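Local coordinates for protein transcriptional regulator, IclR family (Alicyclobacillus acidocaldarius subsp. acidocaldarius, PDB 5TJJ) that probably binds DNA as a transcription factor of the IclR family, pairing a helix-turn-helix domain with a C-terminal domain of the GAF clan, at residues Leu18-Arg23 and Glu36-Asn41; Thr104-Lys109 and Ile131-Gly136. All blocks are in the same frame, centred on the assembly; numbering follows the deposited sequence.

Contact 1: Leu18-Arg23 and Glu36-Asn41; sequences LKLLSR and ERLGVN
Leu-20 packs against Arg-37 and Leu-38 in a small apolar contact between two helices of the IclR helix-turn-helix domain, where the last part of helix 9-21 meets the end of helix 31-38. Helix 31-38 and helix 42-54, joined by a short turn, are placed as the two helices of a helix-turn-helix, a unit that in this family probably reads DNA. Only 163 Å² is buried, and the backbones stay well apart, 8.4 Å between the CA atoms of Leu-20 and Leu-38, so the gap is bridged by side chains alone.

Leucine suits position 20 because its fork can serve two neighbours at once. With CG anti to the backbone N (chi1 -179°), the fork reaches across to helix 31-38; one methyl meets the aliphatic part of Arg-37, the other the tip of Leu-38. Leu-38 also rests on Val-17 and Leu-13, about one and two turns before Leu-20 on helix 9-21. Arginine fits the more exposed edge: its CG methylene lies against Leu-20, while the chain bends at chi2 (58°) and carries the polar end to Tyr-26, where NE is hydrogen-bonded to the OH of a ring that touches Leu-20 as well.

Helix 31-38 ends just beyond Leu-38. Gly-39, with positive phi, is the C-prime residue of a Schellman motif in which its N makes a weak bond to Glu-36 O. Within 18-23, Ser-22 OG is hydrogen-bonded to Lys-19 O at 2.7 Å, and Lys-19 itself forms a salt bridge to Glu-55 of the second subunit. At the centre of the contact, Leu-20 CD1 lies 3.8 Å from Arg-37 CG, and Leu-20 CD2 lies 4.2 Å from Leu-38 CD2.

Contact 2: Thr104-Lys109 and Ile131-Gly136; sequences TAVLVK and IAVSVG
Thr-104 OG1 donates a hydrogen bond to Ile-131 O at 2.7 Å, arriving in the carbonyl plane on a lone pair with a C=O...OG1 angle of 143°. The hydroxyl stands beside the threonine's own backbone N (chi1 -70°), and CG2 is also near that oxygen, 3.4 Å from Ile-131 O. Threonine suits the place because its hydroxyl supplies the donor that the loop carbonyl uses. A valine here would keep the bulk but would probably leave Ile-131 O without this donor and let the loop shift from the strand.

Two residues further along each segment the chemistry turns apolar: Val-106 CG2 meets Val-133 CG2 at 3.9 Å. Branched valines suit a strand and an extended loop, since their methyls sit close to the backbone. The side chains of Ile-131 and Val-133 point toward the strand, that of Ala-132 between them away. A glycerol, probably from the crystallisation liquor, bonds to both Thr-104 OG1 and Ile-131 N.

Further out, Tyr-118 touches both valines, and Val-133 also meets Leu-225. The loop therefore lies over one face of the antiparallel sheet at strand 104-110, flanked there by strands 115-122 and 218-227, while Ala-105 and Leu-107 pack on helix 86-101.

The two contacts share no helix or strand and lie on opposite sides of the chain's centre, their centres 38 Å apart and their nearest atoms about 20 Å. Contact 1 falls in the helix-turn-helix range and joins helix to helix; contact 2 falls in the C-terminal range and fastens a loop to a sheet. Each is partly buried and of nearly equal area, with a buried element facing a more open one. Their chemistry differs: contact 1 meets through carbon atoms, one of them from the aliphatic part of an arginine, whereas contact 2 adds a side-chain-to-backbone hydrogen bond, as suits a loop without regular structure. The second subunit touches only contact 1.

Contact 1: Leu18-Arg23 and Glu36-Asn41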
ATOM      1  N   LEU A  18      11.308  -8.571  -2.227  1.00 39.88           N
ATOM      2  CA  LEU A  18      10.001  -8.016  -2.521  1.00 40.21           C
ATOM      3  C   LEU A  18      10.090  -6.669  -3.204  1.00 39.94           C
ATOM      4  O   LEU A  18       9.292  -6.369  -4.103  1.00 40.43           O
ATOM      5  CB  LEU A  18       9.157  -7.922  -1.265  1.00 40.13           C
ATOM      6  CG  LEU A  18       8.831  -9.271  -0.619  1.00 39.15           C
ATOM      7  CD1 LEU A  18       8.200  -9.048   0.747  1.00 39.00           C
ATOM      8  CD2 LEU A  18       7.899 -10.083  -1.507  1.00 39.66           C
ATOM      9  N   LYS A  19      11.060  -5.867  -2.803  1.00 39.62           N
ATOM     10  CA  LYS A  19      11.304  -4.596  -3.490  1.00 42.20           C
ATOM     11  C   LYS A  19      11.693  -4.795  -4.939  1.00 41.72           C
ATOM     12  O   LYS A  19      11.274  -4.028  -5.772  1.00 44.34           O
ATOM     13  CB  LYS A  19      12.344  -3.746  -2.766  1.00 44.01           C
ATOM     14  CG  LYS A  19      11.792  -3.209  -1.464  1.00 46.09           C
ATOM     15  CD  LYS A  19      12.817  -2.532  -0.565  1.00 49.16           C
ATOM     16  CE  LYS A  19      12.194  -2.358   0.813  1.00 49.99           C
ATOM     17  NZ  LYS A  19      12.970  -1.458   1.700  1.00 53.06           N
ATOM     18  N   LEU A  20      12.461  -5.837  -5.236  1.00 40.54           N
ATOM     19  CA  LEU A  20      12.864  -6.144  -6.609  1.00 40.98           C
ATOM     20  C   LEU A  20      11.691  -6.601  -7.462  1.00 40.06           C
ATOM     21  O   LEU A  20      11.526  -6.133  -8.592  1.00 42.59           O
ATOM     22  CB  LEU A  20      13.949  -7.222  -6.635  1.00 40.36           C
ATOM     23  CG  LEU A  20      14.440  -7.590  -8.032  1.00 42.85           C
ATOM     24  CD1 LEU A  20      15.254  -6.455  -8.637  1.00 45.51           C
ATOM     25  CD2 LEU A  20      15.277  -8.857  -7.989  1.00 44.54           C
ATOM     26  N   LEU A  21      10.881  -7.508  -6.926  1.00 37.41           N
ATOM     27  CA  LEU A  21       9.714  -8.014  -7.662  1.00 38.14           C
ATOM     28  C   LEU A  21       8.613  -6.986  -7.929  1.00 39.19           C
ATOM     29  O   LEU A  21       7.690  -7.260  -8.679  1.00 40.65           O
ATOM     30  CB  LEU A  21       9.138  -9.249  -6.964  1.00 36.63           C
ATOM     31  CG  LEU A  21      10.101 -10.458  -6.963  1.00 36.52           C
ATOM     32  CD1 LEU A  21       9.480 -11.602  -6.190  1.00 36.94           C
ATOM     33  CD2 LEU A  21      10.465 -10.901  -8.383  1.00 38.11           C
ATOM     34  N   SER A  22       8.727  -5.809  -7.321  1.00 39.61           N
ATOM     35  CA  SER A  22       7.785  -4.740  -7.490  1.00 42.03           C
ATOM     36  C   SER A  22       8.190  -3.827  -8.631  1.00 44.28           C
ATOM     37  O   SER A  22       7.473  -2.887  -8.911  1.00 46.06           O
ATOM     38  CB  SER A  22       7.669  -3.928  -6.176  1.00 42.69           C
ATOM     39  OG  SER A  22       8.791  -3.087  -5.975  1.00 42.70           O
ATOM     40  N   ARG A  23       9.344  -4.071  -9.252  1.00 45.52           N
ATOM     41  CA  ARG A  23       9.763  -3.327 -10.455  1.00 48.40           C
ATOM     42  C   ARG A  23       9.181  -3.999 -11.667  1.00 47.62           C
ATOM     43  O   ARG A  23       9.334  -5.212 -11.820  1.00 44.71           O
ATOM     44  CB  ARG A  23      11.283  -3.323 -10.618  1.00 50.24           C
ATOM     45  CG  ARG A  23      12.065  -2.825  -9.418  1.00 51.55           C
ATOM     46  CD  ARG A  23      13.557  -2.860  -9.701  1.00 53.88           C
ATOM     47  NE  ARG A  23      14.025  -1.576 -10.222  1.00 58.30           N
ATOM     48  CZ  ARG A  23      14.735  -0.674  -9.543  1.00 61.37           C
ATOM     49  NH1 ARG A  23      15.116  -0.897  -8.273  1.00 60.65           N
ATOM     50  NH2 ARG A  23      15.086   0.461 -10.148  1.00 65.59           N
ATOM     51  N   GLU A  36      21.230 -13.295  -9.130  1.00 55.94           N
ATOM     52  CA  GLU A  36      22.238 -12.500  -9.805  1.00 60.92           C
ATOM     53  C   GLU A  36      22.015 -10.996  -9.595  1.00 60.70           C
ATOM     54  O   GLU A  36      22.973 -10.283  -9.311  1.00 64.33           O
ATOM     55  CB  GLU A  36      22.373 -12.880 -11.295  1.00 65.16           C
ATOM     56  CG  GLU A  36      23.233 -14.139 -11.510  1.00 69.30           C
ATOM     57  CD  GLU A  36      23.130 -14.731 -12.916  1.00 73.90           C
ATOM     58  OE1 GLU A  36      22.145 -14.454 -13.642  1.00 75.10           O
ATOM     59  OE2 GLU A  36      24.040 -15.497 -13.302  1.00 77.66           O
ATOM     60  N   ARG A  37      20.773 -10.523  -9.683  1.00 58.91           N
ATOM     61  CA  ARG A  37      20.485  -9.093  -9.542  1.00 59.54           C
ATOM     62  C   ARG A  37      20.755  -8.571  -8.127  1.00 57.10           C
ATOM     63  O   ARG A  37      21.214  -7.441  -7.960  1.00 56.70           O
ATOM     64  CB  ARG A  37      19.034  -8.788  -9.937  1.00 61.71           C
ATOM     65  CG  ARG A  37      18.675  -7.308  -9.966  1.00 65.18           C
ATOM     66  CD  ARG A  37      19.563  -6.528 -10.933  1.00 72.55           C
ATOM     67  NE  ARG A  37      18.903  -5.292 -11.340  1.00 76.81           N
ATOM     68  CZ  ARG A  37      19.031  -4.107 -10.744  1.00 80.11           C
ATOM     69  NH1 ARG A  37      19.863  -3.939  -9.718  1.00 78.96           N
ATOM     70  NH2 ARG A  37      18.339  -3.069 -11.217  1.00 83.89           N
ATOM     71  N   LEU A  38      20.456  -9.380  -7.118  1.00 53.66           N
ATOM     72  CA  LEU A  38      20.742  -9.009  -5.739  1.00 53.34           C
ATOM     73  C   LEU A  38      22.200  -9.258  -5.332  1.00 54.72           C
ATOM     74  O   LEU A  38      22.654  -8.704  -4.335  1.00 55.08           O
ATOM     75  CB  LEU A  38      19.808  -9.752  -4.776  1.00 50.82           C
ATOM     76  CG  LEU A  38      18.327  -9.561  -5.007  1.00 49.66           C
ATOM     77  CD1 LEU A  38      17.516 -10.389  -4.028  1.00 48.25           C
ATOM     78  CD2 LEU A  38      17.966  -8.082  -4.915  1.00 51.15           C
ATOM     79  N   GLY A  39      22.917 -10.099  -6.075  1.00 55.73           N
ATOM     80  CA  GLY A  39      24.277 -10.485  -5.705  1.00 57.56           C
ATOM     81  C   GLY A  39      24.314 -11.375  -4.470  1.00 56.29           C
ATOM     82  O   GLY A  39      25.217 -11.248  -3.637  1.00 56.94           O
ATOM     83  N   VAL A  40      23.340 -12.279  -4.363  1.00 54.28           N
ATOM     84  CA  VAL A  40      23.258 -13.226  -3.267  1.00 55.40           C
ATOM     85  C   VAL A  40      23.322 -14.640  -3.826  1.00 58.59           C
ATOM     86  O   VAL A  40      22.928 -14.900  -4.961  1.00 59.48           O
ATOM     87  CB  VAL A  40      21.969 -13.010  -2.451  1.00 53.53           C
ATOM     88  CG1 VAL A  40      21.739 -14.124  -1.413  1.00 53.04           C
ATOM     89  CG2 VAL A  40      22.047 -11.644  -1.769  1.00 53.32           C
ATOM     90  N   ASN A  41      23.878 -15.539  -3.026  1.00 60.80           N
ATOM     91  CA  ASN A  41      23.927 -16.956  -3.337  1.00 62.58           C
ATOM     92  C   ASN A  41      22.507 -17.511  -3.618  1.00 59.11           C
ATOM     93  O   ASN A  41      21.587 -17.274  -2.831  1.00 54.40           O
ATOM     94  CB  ASN A  41      24.604 -17.652  -2.154  1.00 66.23           C
ATOM     95  CG  ASN A  41      24.313 -19.113  -2.092  1.00 69.82           C
ATOM     96  OD1 ASN A  41      23.247 -19.518  -1.627  1.00 69.22           O
ATOM     97  ND2 ASN A  41      25.254 -19.920  -2.551  1.00 74.87           N
TER

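Contact 2: Thr104-Lys109 and Ile131-Gly136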
ATOM      1  N   THR A 104      11.401  25.398  10.120  1.00 42.69           N
ATOM      2  CA  THR A 104      10.026  25.006   9.837  1.00 39.32           C
ATOM      3  C   THR A 104      10.072  24.194   8.545  1.00 37.47           C
ATOM      4  O   THR A 104      10.652  24.594   7.589  1.00 36.66           O
ATOM      5  CB  THR A 104       9.084  26.215   9.763  1.00 39.39           C
ATOM      6  OG1 THR A 104       8.945  26.756  11.078  1.00 40.17           O
ATOM      7  CG2 THR A 104       7.711  25.821   9.223  1.00 37.61           C
ATOM      8  N   ALA A 105       9.459  23.031   8.560  1.00 37.75           N
ATOM      9  CA  ALA A 105       9.469  22.135   7.429  1.00 38.19           C
ATOM     10  C   ALA A 105       8.078  22.093   6.803  1.00 37.67           C
ATOM     11  O   ALA A 105       7.068  22.176   7.495  1.00 39.90           O
ATOM     12  CB  ALA A 105       9.922  20.750   7.870  1.00 39.01           C
ATOM     13  N   VAL A 106       8.031  21.969   5.488  1.00 37.28           N
ATOM     14  CA  VAL A 106       6.811  22.169   4.748  1.00 36.21           C
ATOM     15  C   VAL A 106       6.689  21.154   3.616  1.00 35.11           C
ATOM     16  O   VAL A 106       7.670  20.833   2.919  1.00 35.52           O
ATOM     17  CB  VAL A 106       6.774  23.607   4.226  1.00 38.54           C
ATOM     18  CG1 VAL A 106       5.666  23.795   3.201  1.00 40.80           C
ATOM     19  CG2 VAL A 106       6.556  24.572   5.376  1.00 39.16           C
ATOM     20  N   LEU A 107       5.470  20.658   3.430  1.00 33.79           N
ATOM     21  CA  LEU A 107       5.178  19.694   2.375  1.00 34.09           C
ATOM     22  C   LEU A 107       4.380  20.396   1.252  1.00 33.06           C
ATOM     23  O   LEU A 107       3.249  20.827   1.474  1.00 32.40           O
ATOM     24  CB  LEU A 107       4.406  18.507   2.969  1.00 35.16           C
ATOM     25  CG  LEU A 107       3.986  17.406   2.019  1.00 37.59           C
ATOM     26  CD1 LEU A 107       5.201  16.788   1.334  1.00 38.83           C
ATOM     27  CD2 LEU A 107       3.194  16.356   2.782  1.00 39.34           C
ATOM     28  N   VAL A 108       4.974  20.473   0.056  1.00 32.12           N
ATOM     29  CA  VAL A 108       4.398  21.203  -1.088  1.00 31.95           C
ATOM     30  C   VAL A 108       3.906  20.243  -2.178  1.00 33.34           C
ATOM     31  O   VAL A 108       4.603  19.306  -2.552  1.00 33.54           O
ATOM     32  CB  VAL A 108       5.441  22.135  -1.703  1.00 30.98           C
ATOM     33  CG1 VAL A 108       4.778  23.111  -2.640  1.00 31.25           C
ATOM     34  CG2 VAL A 108       6.220  22.850  -0.597  1.00 31.17           C
ATOM     35  N   LYS A 109       2.732  20.509  -2.728  1.00 34.53           N
ATOM     36  CA  LYS A 109       2.152  19.620  -3.734  1.00 36.05           C
ATOM     37  C   LYS A 109       1.829  20.378  -4.994  1.00 36.35           C
ATOM     38  O   LYS A 109       1.328  21.489  -4.939  1.00 36.02           O
ATOM     39  CB  LYS A 109       0.874  19.032  -3.190  1.00 37.60           C
ATOM     40  CG  LYS A 109      -0.006  18.391  -4.224  1.00 40.60           C
ATOM     41  CD  LYS A 109      -1.019  17.517  -3.543  1.00 44.12           C
ATOM     42  CE  LYS A 109      -1.986  16.947  -4.554  1.00 47.72           C
ATOM     43  NZ  LYS A 109      -2.727  15.860  -3.874  1.00 52.33           N
ATOM     44  N   ILE A 131       8.659  30.370  12.483  1.00 43.27           N
ATOM     45  CA  ILE A 131       8.018  30.769  11.257  1.00 43.94           C
ATOM     46  C   ILE A 131       6.848  29.826  11.043  1.00 43.09           C
ATOM     47  O   ILE A 131       7.032  28.608  11.025  1.00 43.70           O
ATOM     48  CB  ILE A 131       9.000  30.671  10.078  1.00 43.45           C
ATOM     49  CG1 ILE A 131      10.177  31.601  10.322  1.00 44.94           C
ATOM     50  CG2 ILE A 131       8.327  31.041   8.774  1.00 43.59           C
ATOM     51  CD1 ILE A 131      11.380  31.245   9.477  1.00 46.13           C
ATOM     52  N   ALA A 132       5.655  30.389  10.895  1.00 42.55           N
ATOM     53  CA  ALA A 132       4.456  29.614  10.639  1.00 41.69           C
ATOM     54  C   ALA A 132       3.955  29.948   9.233  1.00 41.86           C
ATOM     55  O   ALA A 132       4.084  31.093   8.784  1.00 43.00           O
ATOM     56  CB  ALA A 132       3.394  29.931  11.671  1.00 42.13           C
ATOM     57  N   VAL A 133       3.358  28.955   8.576  1.00 40.47           N
ATOM     58  CA  VAL A 133       2.849  29.076   7.213  1.00 41.15           C
ATOM     59  C   VAL A 133       1.396  28.679   7.185  1.00 43.59           C
ATOM     60  O   VAL A 133       0.929  27.926   8.027  1.00 45.07           O
ATOM     61  CB  VAL A 133       3.573  28.153   6.188  1.00 38.60           C
ATOM     62  CG1 VAL A 133       5.020  28.533   6.042  1.00 37.85           C
ATOM     63  CG2 VAL A 133       3.451  26.681   6.540  1.00 37.99           C
ATOM     64  N   SER A 134       0.682  29.137   6.177  1.00 46.44           N
ATOM     65  CA  SER A 134      -0.718  28.760   6.041  1.00 49.02           C
ATOM     66  C   SER A 134      -0.850  27.539   5.126  1.00 47.55           C
ATOM     67  O   SER A 134      -0.638  27.620   3.896  1.00 47.90           O
ATOM     68  CB  SER A 134      -1.509  29.952   5.520  1.00 52.55           C
ATOM     69  OG  SER A 134      -1.039  31.137   6.157  1.00 54.75           O
ATOM     70  N   VAL A 135      -1.177  26.405   5.735  1.00 46.38           N
ATOM     71  CA  VAL A 135      -1.671  25.256   4.993  1.00 46.71           C
ATOM     72  C   VAL A 135      -2.843  25.727   4.103  1.00 47.96           C
ATOM     73  O   VAL A 135      -3.819  26.341   4.582  1.00 49.54           O
ATOM     74  CB  VAL A 135      -2.048  24.079   5.939  1.00 48.27           C
ATOM     75  CG1 VAL A 135      -2.736  22.948   5.204  1.00 48.87           C
ATOM     76  CG2 VAL A 135      -0.786  23.529   6.611  1.00 48.49           C
ATOM     77  N   GLY A 136      -2.699  25.482   2.802  1.00 46.40           N
ATOM     78  CA  GLY A 136      -3.662  25.928   1.807  1.00 48.09           C
ATOM     79  C   GLY A 136      -3.193  27.064   0.915  1.00 46.96           C
ATOM     80  O   GLY A 136      -3.777  27.283  -0.140  1.00 47.52           O
TER